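Local structure of thiosulfate sulfurtransferase TUM1 (Saccharomyces cerevisiae, 3UTN) at residues W54-P57 and S58-L61; I77-I81 and D82-D86; K99-D102 and D103-N107; S127-C130 and A131-L134. The protein transfers sulfur from NFS1 to UBA4 in the pathway for 2-thiolation of the tRNA wobble uridine, and has thiosulfate sulfurtransferase activity. All coordinates share one frame; numbering follows the deposited sequence. Where two conformers were deposited one is given.

All four contacts follow in series within the first rhodanese domain, whose parallel sheet has strand order 1-5-4-2-3. Contact 1 is the loop after strand 47-51, contact 2 leaves the edge strand 77-78, and contacts 3 and 4 lie in helices 98-107 and 127-136. Contact 2 touches the other three, its centre about 9 Å from contact 3's, 10 Å from contact 4's and 15 Å from contact 1's. Contacts 3 and 4, centres about 14 Å apart, also touch, through F101 and L134; contacts 1 and 3 do not. W54 and R129 place contacts 1 and 4 toward the domain interface, their side chains about 9 and 7 Å from that of C282, the catalytic cysteine of the second domain.

Contact 1. Residues W54-P57 and S58-L61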
loop_
_atom_site.group_PDB
_atom_site.type_symbol
_atom_site.label_atom_id
_atom_site.label_comp_id
_atom_site.label_asym_id
_atom_site.label_seq_id
_atom_site.Cartn_x
_atom_site.Cartn_y
_atom_site.Cartn_z
ATOM N N TRP A 54 -3.702 0.336 -9.839
ATOM C CA TRP A 54 -2.773 -0.577 -10.403
ATOM C C TRP A 54 -3.491 -1.875 -10.354
ATOM O O TRP A 54 -4.156 -2.189 -9.372
ATOM C CB TRP A 54 -1.511 -0.596 -9.572
ATOM C CG TRP A 54 -0.528 -1.605 -10.065
ATOM C CD1 TRP A 54 0.495 -1.416 -10.983
ATOM C CD2 TRP A 54 -0.462 -3.010 -9.693
ATOM N NE1 TRP A 54 1.177 -2.582 -11.190
ATOM C CE2 TRP A 54 0.652 -3.579 -10.448
ATOM C CE3 TRP A 54 -1.186 -3.828 -8.832
ATOM C CZ2 TRP A 54 1.010 -4.912 -10.336
ATOM C CZ3 TRP A 54 -0.813 -5.169 -8.726
ATOM C CH2 TRP A 54 0.261 -5.695 -9.459
ATOM N N TYR A 55 -3.374 -2.631 -11.431
ATOM C CA TYR A 55 -4.111 -3.859 -11.562
ATOM C C TYR A 55 -3.163 -5.019 -11.633
ATOM O O TYR A 55 -2.049 -4.878 -12.113
ATOM C CB TYR A 55 -4.921 -3.823 -12.839
ATOM C CG TYR A 55 -5.983 -2.768 -12.849
ATOM C CD1 TYR A 55 -6.918 -2.690 -11.822
ATOM C CD2 TYR A 55 -6.080 -1.873 -13.901
ATOM C CE1 TYR A 55 -7.916 -1.736 -11.839
ATOM C CE2 TYR A 55 -7.075 -0.918 -13.930
ATOM C CZ TYR A 55 -7.988 -0.859 -12.898
ATOM O OH TYR A 55 -8.965 0.084 -12.916
ATOM N N LEU A 56 -3.608 -6.165 -11.139
ATOM C CA LEU A 56 -2.913 -7.396 -11.432
ATOM C C LEU A 56 -3.019 -7.573 -12.927
ATOM O O LEU A 56 -4.115 -7.470 -13.474
ATOM C CB LEU A 56 -3.567 -8.568 -10.714
ATOM C CG LEU A 56 -3.437 -8.585 -9.196
ATOM C CD1 LEU A 56 -4.069 -9.855 -8.651
ATOM C CD2 LEU A 56 -1.977 -8.486 -8.779
ATOM N N PRO A 57 -1.878 -7.788 -13.603
ATOM C CA PRO A 57 -1.898 -8.053 -15.038
ATOM C C PRO A 57 -2.895 -9.140 -15.403
ATOM O O PRO A 57 -3.491 -9.083 -16.474
ATOM C CB PRO A 57 -0.470 -8.507 -15.318
ATOM C CG PRO A 57 0.337 -7.718 -14.346
ATOM C CD PRO A 57 -0.499 -7.646 -13.096
ATOM N N SER A 58 -3.098 -10.102 -14.502
ATOM C CA SER A 58 -4.090 -11.157 -14.706
ATOM C C SER A 58 -5.483 -10.594 -14.988
ATOM O O SER A 58 -6.281 -11.226 -15.673
ATOM C CB SER A 58 -4.141 -12.094 -13.496
ATOM O OG SER A 58 -4.513 -11.389 -12.322
ATOM N N TRP A 59 -5.773 -9.406 -14.466
ATOM C CA TRP A 59 -7.088 -8.798 -14.655
ATOM C C TRP A 59 -7.312 -8.244 -16.027
ATOM O O TRP A 59 -8.447 -7.922 -16.382
ATOM C CB TRP A 59 -7.338 -7.707 -13.628
ATOM C CG TRP A 59 -7.307 -8.197 -12.206
ATOM C CD1 TRP A 59 -7.499 -9.498 -11.747
ATOM C CD2 TRP A 59 -7.092 -7.393 -11.003
ATOM N NE1 TRP A 59 -7.402 -9.551 -10.382
ATOM C CE2 TRP A 59 -7.163 -8.322 -9.871
ATOM C CE3 TRP A 59 -6.856 -6.048 -10.756
ATOM C CZ2 TRP A 59 -7.000 -7.898 -8.561
ATOM C CZ3 TRP A 59 -6.687 -5.635 -9.431
ATOM C CH2 TRP A 59 -6.760 -6.536 -8.363
ATOM N N LYS A 60 -6.236 -8.111 -16.799
ATOM C CA LYS A 60 -6.290 -7.542 -18.148
ATOM C C LYS A 60 -6.994 -6.204 -18.135
ATOM O O LYS A 60 -7.828 -5.898 -18.986
ATOM C CB LYS A 60 -6.981 -8.487 -19.126
ATOM C CG LYS A 60 -6.214 -9.765 -19.382
ATOM C CD LYS A 60 -6.773 -10.495 -20.588
ATOM C CE LYS A 60 -8.219 -10.888 -20.356
ATOM N NZ LYS A 60 -8.629 -11.889 -21.368
ATOM N N LEU A 61 -6.664 -5.411 -17.134
ATOM C CA LEU A 61 -7.175 -4.074 -17.065
ATOM C C LEU A 61 -6.006 -3.150 -17.321
ATOM O O LEU A 61 -4.846 -3.559 -17.271
ATOM C CB LEU A 61 -7.827 -3.820 -15.714
ATOM C CG LEU A 61 -9.033 -4.687 -15.342
ATOM C CD1 LEU A 61 -9.556 -4.274 -13.979
ATOM C CD2 LEU A 61 -10.141 -4.583 -16.382
HETATM O O HOH W 1 -4.546 -5.807 -15.556
#
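L56 and W59 close a tight turn: W59 N donates to L56 O at 2.7 Å, and one residue further on K60 N donates to P57 O at 2.9 Å. Both bonds span three residues, which is 3-10 geometry, and in each the donor stands above the carbonyl plane, 48° out of it for W59 N. The end-to-end directions of W54-P57 and S58-L61 differ by 129°, so the chain turns back and L61 comes beside Y55. A water bridges the turn, giving a hydrogen bond to L56 O and accepting one from L61 N, each at 2.7 Å; L56 O is thus gripped twice.

Among the side chains, L56 CB sits above the five-membered ring of the W59 indole, 3.7 Å from its centroid, as a CH-pi contact, while CD1 reaches past the rim of the six-membered ring, 3.5 Å from W59 CZ2. Y55 comes in at the indole's edge, with CD1 3.5 Å from W59 CE3, the side chains crossing at about a right angle. L61 CB stands over one face of the Y55 ring, 3.6 Å from its centroid, a second CH-pi contact, and CD1 lies near Y55 CE1. CG anti to the carbonyl carbon (chi1 -65°) sets the Y55 ring between that indole edge and L61. Y55 OH bonds D66 OD2, and W59 also meets the F125 ring.

Two backbone bonds and a bridging water run through the turn, flanked by apolar packing in which the Y55 and W59 rings each have a leucine on one face, consistent with a loop held in shape by both.

Contact 2. Residues I77-I81 and D82-D86; sequences IFFDI and DAISD
F79 and I84 make the tight half of this contact. I84 CD1 sits over the centre of the F79 ring, 3.4 Å from the centroid and only 7° off the ring normal, a CH-pi contact, while I84 CG2 reaches F79 CZ at the ring's far end at 3.5 Å. With CG anti to the backbone N (chi1 -176°), the F79 ring extends to where I84 CD1 can stand on its face. The backbone is drawn together just as closely: I84 N donates to D80 O at 2.7 Å, nearly in line with the carbonyl, and I84 CG1 lies against that same oxygen. Helices 127-136 and 98-107 pack on F79, the latter also on I84.

F79 and I84 are buried, whereas the D80 and D82 side is more open and bridged by water. D80 OD1 takes A83 N at 3.0 Å with a straight N-H (164°), met from above the carboxylate plane, and adds a weak bond from D82 N. The D80 and D82 carboxylates approach to 4.2 Å between OD1 and OD2, and one water donates to both oxygens, which would probably ease the repulsion of like charges. D82 OD1 turns to a weak bond from W54 NE1. A second water donates to I81 O and to I84 O.

The side-chain bond from A83 N to D80 OD1, paired with the main-chain bond from I84 N to D80 O, makes an Asx motif; with the inverse gamma turn centred on I84, it turns the chain out of edge strand 77-78 of the parallel rhodanese sheet.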
loop_
_atom_site.group_PDB
_atom_site.type_symbol
_atom_site.label_atom_id
_atom_site.label_comp_id
_atom_site.label_asym_id
_atom_site.label_seq_id
_atom_site.Cartn_x
_atom_site.Cartn_y
_atom_site.Cartn_z
ATOM N N ILE A 77 -4.351 13.120 -10.303
ATOM C CA ILE A 77 -3.209 12.751 -11.071
ATOM C C ILE A 77 -3.245 11.249 -11.017
ATOM O O ILE A 77 -3.908 10.641 -10.160
ATOM C CB ILE A 77 -1.892 13.260 -10.478
ATOM C CG1 ILE A 77 -1.700 12.715 -9.059
ATOM C CG2 ILE A 77 -1.861 14.775 -10.529
ATOM C CD1 ILE A 77 -0.358 13.033 -8.461
ATOM N N PHE A 78 -2.551 10.644 -11.953
ATOM C CA PHE A 78 -2.385 9.238 -11.913
ATOM C C PHE A 78 -1.025 8.981 -11.314
ATOM O O PHE A 78 -0.034 9.560 -11.740
ATOM C CB PHE A 78 -2.466 8.662 -13.307
ATOM C CG PHE A 78 -2.154 7.215 -13.360
ATOM C CD1 PHE A 78 -3.033 6.285 -12.815
ATOM C CD2 PHE A 78 -0.971 6.776 -13.934
ATOM C CE1 PHE A 78 -2.741 4.938 -12.854
ATOM C CE2 PHE A 78 -0.680 5.426 -13.980
ATOM C CZ PHE A 78 -1.564 4.510 -13.437
ATOM N N PHE A 79 -0.994 8.125 -10.308
ATOM C CA PHE A 79 0.249 7.724 -9.698
ATOM C C PHE A 79 0.553 6.352 -10.239
ATOM O O PHE A 79 -0.122 5.377 -9.912
ATOM C CB PHE A 79 0.106 7.675 -8.188
ATOM C CG PHE A 79 1.375 7.354 -7.463
ATOM C CD1 PHE A 79 1.824 6.044 -7.368
ATOM C CD2 PHE A 79 2.113 8.361 -6.853
ATOM C CE1 PHE A 79 2.989 5.741 -6.684
ATOM C CE2 PHE A 79 3.280 8.065 -6.166
ATOM C CZ PHE A 79 3.716 6.753 -6.080
ATOM N N ASP A 80 1.570 6.285 -11.075
ATOM C CA ASP A 80 1.941 5.040 -11.680
ATOM C C ASP A 80 2.752 4.224 -10.693
ATOM O O ASP A 80 3.953 4.427 -10.536
ATOM C CB ASP A 80 2.722 5.283 -12.960
ATOM C CG ASP A 80 2.814 4.049 -13.810
ATOM O OD1 ASP A 80 2.832 2.943 -13.239
ATOM O OD2 ASP A 80 2.865 4.186 -15.040
ATOM N N ILE A 81 2.066 3.302 -10.031
ATOM C CA ILE A 81 2.675 2.395 -9.067
ATOM C C ILE A 81 3.908 1.722 -9.658
ATOM O O ILE A 81 4.923 1.570 -8.982
ATOM C CB ILE A 81 1.637 1.341 -8.602
ATOM C CG1 ILE A 81 0.626 1.984 -7.644
ATOM C CG2 ILE A 81 2.297 0.117 -7.985
ATOM C CD1 ILE A 81 1.210 2.520 -6.355
ATOM N N ASP A 82 3.815 1.346 -10.928
ATOM C CA ASP A 82 4.911 0.666 -11.606
ATOM C C ASP A 82 6.072 1.594 -11.894
ATOM O O ASP A 82 7.216 1.252 -11.619
ATOM C CB ASP A 82 4.427 0.045 -12.908
ATOM C CG ASP A 82 3.462 -1.074 -12.679
ATOM O OD1 ASP A 82 3.637 -1.821 -11.698
ATOM O OD2 ASP A 82 2.524 -1.208 -13.481
ATOM N N ALA A 83 5.772 2.755 -12.464
ATOM C CA ALA A 83 6.808 3.705 -12.848
ATOM C C ALA A 83 7.445 4.338 -11.628
ATOM O O ALA A 83 8.650 4.559 -11.600
ATOM C CB ALA A 83 6.239 4.766 -13.772
ATOM N N ILE A 84 6.637 4.610 -10.611
ATOM C CA ILE A 84 7.132 5.248 -9.401
ATOM C C ILE A 84 7.535 4.162 -8.414
ATOM O O ILE A 84 6.966 3.997 -7.335
ATOM C CB ILE A 84 6.116 6.237 -8.820
ATOM C CG1 ILE A 84 5.500 7.053 -9.962
ATOM C CG2 ILE A 84 6.782 7.123 -7.776
ATOM C CD1 ILE A 84 4.284 7.867 -9.592
ATOM N N SER A 85 8.530 3.401 -8.837
ATOM C CA SER A 85 9.059 2.311 -8.069
ATOM C C SER A 85 10.512 2.222 -8.474
ATOM O O SER A 85 10.953 2.926 -9.390
ATOM C CB SER A 85 8.332 1.013 -8.417
ATOM O OG SER A 85 8.538 0.673 -9.774
ATOM N N ASP A 86 11.260 1.370 -7.787
ATOM C CA ASP A 86 12.600 1.069 -8.221
ATOM C C ASP A 86 12.519 0.031 -9.328
ATOM O O ASP A 86 12.599 -1.167 -9.077
ATOM C CB ASP A 86 13.459 0.578 -7.062
ATOM C CG ASP A 86 14.920 0.476 -7.436
ATOM O OD1 ASP A 86 15.262 0.808 -8.589
ATOM O OD2 ASP A 86 15.725 0.069 -6.582
HETATM O O HOH W 2 1.091 1.141 -13.658
HETATM O O HOH W 3 4.951 2.784 -6.490
#

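Contact 3. Residues K99-D102 and D103-N107; sequences KVFD and DAMSN
K99 and D103 face each other one helical turn apart in a salt bridge, NZ to OD2 at 2.8 Å, with the ammonium on the syn lone pair of OD2. The lysine chain bends at chi3 and chi4 to bring NZ round, and its CG also lies 3.3 Å from OD2. Exchanging D103 for alanine is likely to cost the K99 ammonium this mate and leave its long chain freer to turn.

Each backbone N-H donates to the carbonyl four residues earlier: D103 N to K99 O at 2.7 Å, A104 N to V100 O, M105 N to F101 O and S106 N to D102 O. This is the regular alpha-helical pattern of helix 98-107, which lies in the connection between strands 77-78 and 115-119 of the first rhodanese domain. D102 O accepts twice, since S106 OG also donates to it at 2.7 Å from above the carbonyl plane; that hydroxyl is bonded to Y174 N too. The D102 carboxylate finds its salt bridge in K98.

The apolar face is built by F101 and M105. M105 CG lies over the F101 ring face, offset toward the rim, 3.7 Å from the centroid as a CH-pi contact. The bend at chi2 carries SD obliquely to the ring, 4.2 Å from the centroid, a Met-aromatic contact, and the turn at chi3 places CE near F101 CE1. T133 and L134 of helix 127-136 pack against the F101 ring.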
loop_
_atom_site.group_PDB
_atom_site.type_symbol
_atom_site.label_atom_id
_atom_site.label_comp_id
_atom_site.label_asym_id
_atom_site.label_seq_id
_atom_site.Cartn_x
_atom_site.Cartn_y
_atom_site.Cartn_z
ATOM N N LYS A 99 14.785 10.148 -6.258
ATOM C CA LYS A 99 14.781 10.797 -7.566
ATOM C C LYS A 99 13.594 10.368 -8.422
ATOM O O LYS A 99 12.865 11.213 -8.929
ATOM C CB LYS A 99 16.101 10.564 -8.308
ATOM C CG LYS A 99 16.028 10.857 -9.800
ATOM C CD LYS A 99 17.374 11.239 -10.390
ATOM C CE LYS A 99 17.479 12.744 -10.581
ATOM N NZ LYS A 99 16.550 13.234 -11.641
ATOM N N VAL A 100 13.400 9.063 -8.576
ATOM C CA VAL A 100 12.246 8.553 -9.310
ATOM C C VAL A 100 10.975 9.133 -8.699
ATOM O O VAL A 100 10.106 9.618 -9.413
ATOM C CB VAL A 100 12.216 7.011 -9.343
ATOM C CG1 VAL A 100 10.834 6.486 -9.714
ATOM C CG2 VAL A 100 13.255 6.494 -10.328
ATOM N N PHE A 101 10.893 9.128 -7.375
ATOM C CA PHE A 101 9.727 9.674 -6.722
ATOM C C PHE A 101 9.541 11.156 -7.016
ATOM O O PHE A 101 8.482 11.568 -7.462
ATOM C CB PHE A 101 9.768 9.467 -5.223
ATOM C CG PHE A 101 8.573 10.028 -4.536
ATOM C CD1 PHE A 101 7.377 9.317 -4.524
ATOM C CD2 PHE A 101 8.621 11.288 -3.945
ATOM C CE1 PHE A 101 6.260 9.839 -3.902
ATOM C CE2 PHE A 101 7.506 11.811 -3.322
ATOM C CZ PHE A 101 6.323 11.085 -3.303
ATOM N N ASP A 102 10.577 11.948 -6.753
ATOM C CA ASP A 102 10.519 13.385 -6.978
ATOM C C ASP A 102 10.208 13.705 -8.424
ATOM O O ASP A 102 9.379 14.565 -8.703
ATOM C CB ASP A 102 11.828 14.046 -6.566
ATOM C CG ASP A 102 12.026 14.034 -5.078
ATOM O OD1 ASP A 102 11.063 13.688 -4.355
ATOM O OD2 ASP A 102 13.142 14.360 -4.628
ATOM N N ASP A 103 10.870 12.996 -9.332
ATOM C CA ASP A 103 10.650 13.182 -10.758
ATOM C C ASP A 103 9.219 12.864 -11.103
ATOM O O ASP A 103 8.585 13.611 -11.831
ATOM C CB ASP A 103 11.611 12.321 -11.576
ATOM C CG ASP A 103 13.030 12.845 -11.522
ATOM O OD1 ASP A 103 13.217 13.955 -10.989
ATOM O OD2 ASP A 103 13.951 12.150 -11.995
ATOM N N ALA A 104 8.713 11.767 -10.550
ATOM C CA ALA A 104 7.325 11.393 -10.743
ATOM C C ALA A 104 6.425 12.519 -10.266
ATOM O O ALA A 104 5.585 13.004 -11.013
ATOM C CB ALA A 104 7.016 10.110 -9.999
ATOM N N MET A 105 6.622 12.943 -9.022
ATOM C CA MET A 105 5.831 14.019 -8.447
ATOM C C MET A 105 5.926 15.266 -9.304
ATOM O O MET A 105 4.919 15.903 -9.605
ATOM C CB MET A 105 6.302 14.334 -7.036
ATOM C CG MET A 105 6.090 13.221 -6.039
ATOM S SD MET A 105 4.399 12.614 -6.050
ATOM C CE MET A 105 4.586 11.153 -7.066
ATOM N N SER A 106 7.152 15.596 -9.694
ATOM C CA SER A 106 7.405 16.729 -10.562
ATOM C C SER A 106 6.639 16.570 -11.868
ATOM O O SER A 106 5.904 17.471 -12.270
ATOM C CB SER A 106 8.907 16.859 -10.832
ATOM O OG SER A 106 9.601 17.109 -9.626
ATOM N N ASN A 107 6.820 15.417 -12.511
ATOM C CA ASN A 107 6.165 15.099 -13.773
ATOM C C ASN A 107 4.656 15.253 -13.669
ATOM O O ASN A 107 4.011 15.731 -14.596
ATOM C CB ASN A 107 6.521 13.674 -14.206
ATOM C CG ASN A 107 6.023 13.342 -15.597
ATOM O OD1 ASN A 107 6.593 13.777 -16.597
ATOM N ND2 ASN A 107 4.960 12.556 -15.666
#

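Contact 4. Residues S127-C130 and A131-L134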
loop_
_atom_site.group_PDB
_atom_site.type_symbol
_atom_site.label_atom_id
_atom_site.label_comp_id
_atom_site.label_asym_id
_atom_site.label_seq_id
_atom_site.Cartn_x
_atom_site.Cartn_y
_atom_site.Cartn_z
ATOM N N SER A 127 -3.597 1.823 -3.831
ATOM C CA SER A 127 -3.654 3.151 -3.262
ATOM C C SER A 127 -2.942 3.220 -1.917
ATOM O O SER A 127 -2.231 4.181 -1.673
ATOM C CB SER A 127 -5.087 3.662 -3.168
ATOM O OG SER A 127 -5.883 2.790 -2.404
ATOM N N PRO A 128 -3.091 2.191 -1.053
ATOM C CA PRO A 128 -2.371 2.300 0.206
ATOM C C PRO A 128 -0.880 2.361 -0.049
ATOM O O PRO A 128 -0.198 3.196 0.528
ATOM C CB PRO A 128 -2.743 1.010 0.939
ATOM C CG PRO A 128 -4.043 0.606 0.339
ATOM C CD PRO A 128 -3.876 0.945 -1.105
ATOM N N ARG A 129 -0.392 1.485 -0.923
ATOM C CA ARG A 129 0.999 1.495 -1.325
ATOM C C ARG A 129 1.390 2.891 -1.759
ATOM O O ARG A 129 2.426 3.411 -1.361
ATOM C CB ARG A 129 1.211 0.537 -2.489
ATOM C CG ARG A 129 2.576 0.665 -3.122
ATOM C CD ARG A 129 3.592 -0.033 -2.248
ATOM N NE ARG A 129 4.946 0.234 -2.687
ATOM C CZ ARG A 129 5.997 -0.465 -2.290
ATOM N NH1 ARG A 129 5.837 -1.481 -1.461
ATOM N NH2 ARG A 129 7.205 -0.153 -2.731
ATOM N N CYS A 130 0.545 3.484 -2.590
ATOM C CA CYS A 130 0.798 4.804 -3.103
ATOM C C CYS A 130 0.745 5.867 -2.014
ATOM O O CYS A 130 1.660 6.674 -1.894
ATOM C CB CYS A 130 -0.202 5.139 -4.184
ATOM S SG CYS A 130 -0.085 6.867 -4.629
ATOM N N ALA A 131 -0.331 5.873 -1.232
ATOM C CA ALA A 131 -0.468 6.835 -0.141
ATOM C C ALA A 131 0.746 6.708 0.756
ATOM O O ALA A 131 1.367 7.691 1.153
ATOM C CB ALA A 131 -1.737 6.573 0.647
ATOM N N TRP A 132 1.093 5.467 1.038
ATOM C CA TRP A 132 2.213 5.174 1.880
ATOM C C TRP A 132 3.493 5.650 1.264
ATOM O O TRP A 132 4.292 6.273 1.935
ATOM C CB TRP A 132 2.227 3.700 2.132
ATOM C CG TRP A 132 3.444 3.200 2.807
ATOM C CD1 TRP A 132 3.767 3.278 4.155
ATOM C CD2 TRP A 132 4.534 2.480 2.187
ATOM N NE1 TRP A 132 4.964 2.672 4.395
ATOM C CE2 TRP A 132 5.478 2.171 3.257
ATOM C CE3 TRP A 132 4.822 2.083 0.894
ATOM C CZ2 TRP A 132 6.649 1.492 3.019
ATOM C CZ3 TRP A 132 6.008 1.390 0.668
ATOM C CH2 TRP A 132 6.900 1.112 1.705
ATOM N N THR A 133 3.675 5.386 -0.024
ATOM C CA THR A 133 4.853 5.862 -0.749
ATOM C C THR A 133 4.972 7.377 -0.662
ATOM O O THR A 133 6.034 7.908 -0.341
ATOM C CB THR A 133 4.805 5.431 -2.218
ATOM O OG1 THR A 133 4.759 4.007 -2.270
ATOM C CG2 THR A 133 6.036 5.933 -2.977
ATOM N N LEU A 134 3.876 8.064 -0.952
ATOM C CA LEU A 134 3.819 9.508 -0.819
ATOM C C LEU A 134 4.203 9.927 0.582
ATOM O O LEU A 134 5.052 10.789 0.765
ATOM C CB LEU A 134 2.419 10.011 -1.145
ATOM C CG LEU A 134 2.011 9.773 -2.593
ATOM C CD1 LEU A 134 0.537 10.080 -2.742
ATOM C CD2 LEU A 134 2.849 10.624 -3.534
#
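R129 and W132 meet over the arginine's outer end. From CB, whose bond points away from A131-L134, CG passes 4.1 Å from T133 OG1. A bend at chi2 (78°) turns the chain, so that CD lies 4.0 Å from W132 CE3. NE comes 3.7 Å from W132 CZ3, and CZ is closest at 3.5 Å. W132 CZ3 thus sits over the centre of the guanidinium face, but the indole presents its edge, with the two planes 62° apart, which is no parallel stack. At the tip, NH1 forms a salt bridge with D307 and a weak hydrogen bond with G285 O, both in the second rhodanese domain. W132 NE1 bonds E184.

The R129 carbonyl oxygen carries two donors, T133 N at 2.7 Å and T133 OG1 at 2.6 Å, which arrive from opposite faces of its plane. On the sheet side of helix 127-136, C130 SG rests 3.8 Å from L134 CD1.

With R129 cut to alanine, D307 would probably lose this salt bridge and the W132 edge its cover. The chemistry implies a buried charge whose guanidinium is covered on one face by an aromatic edge, consistent with a fixed rotation, and is joined to the domain of the catalytic cysteine.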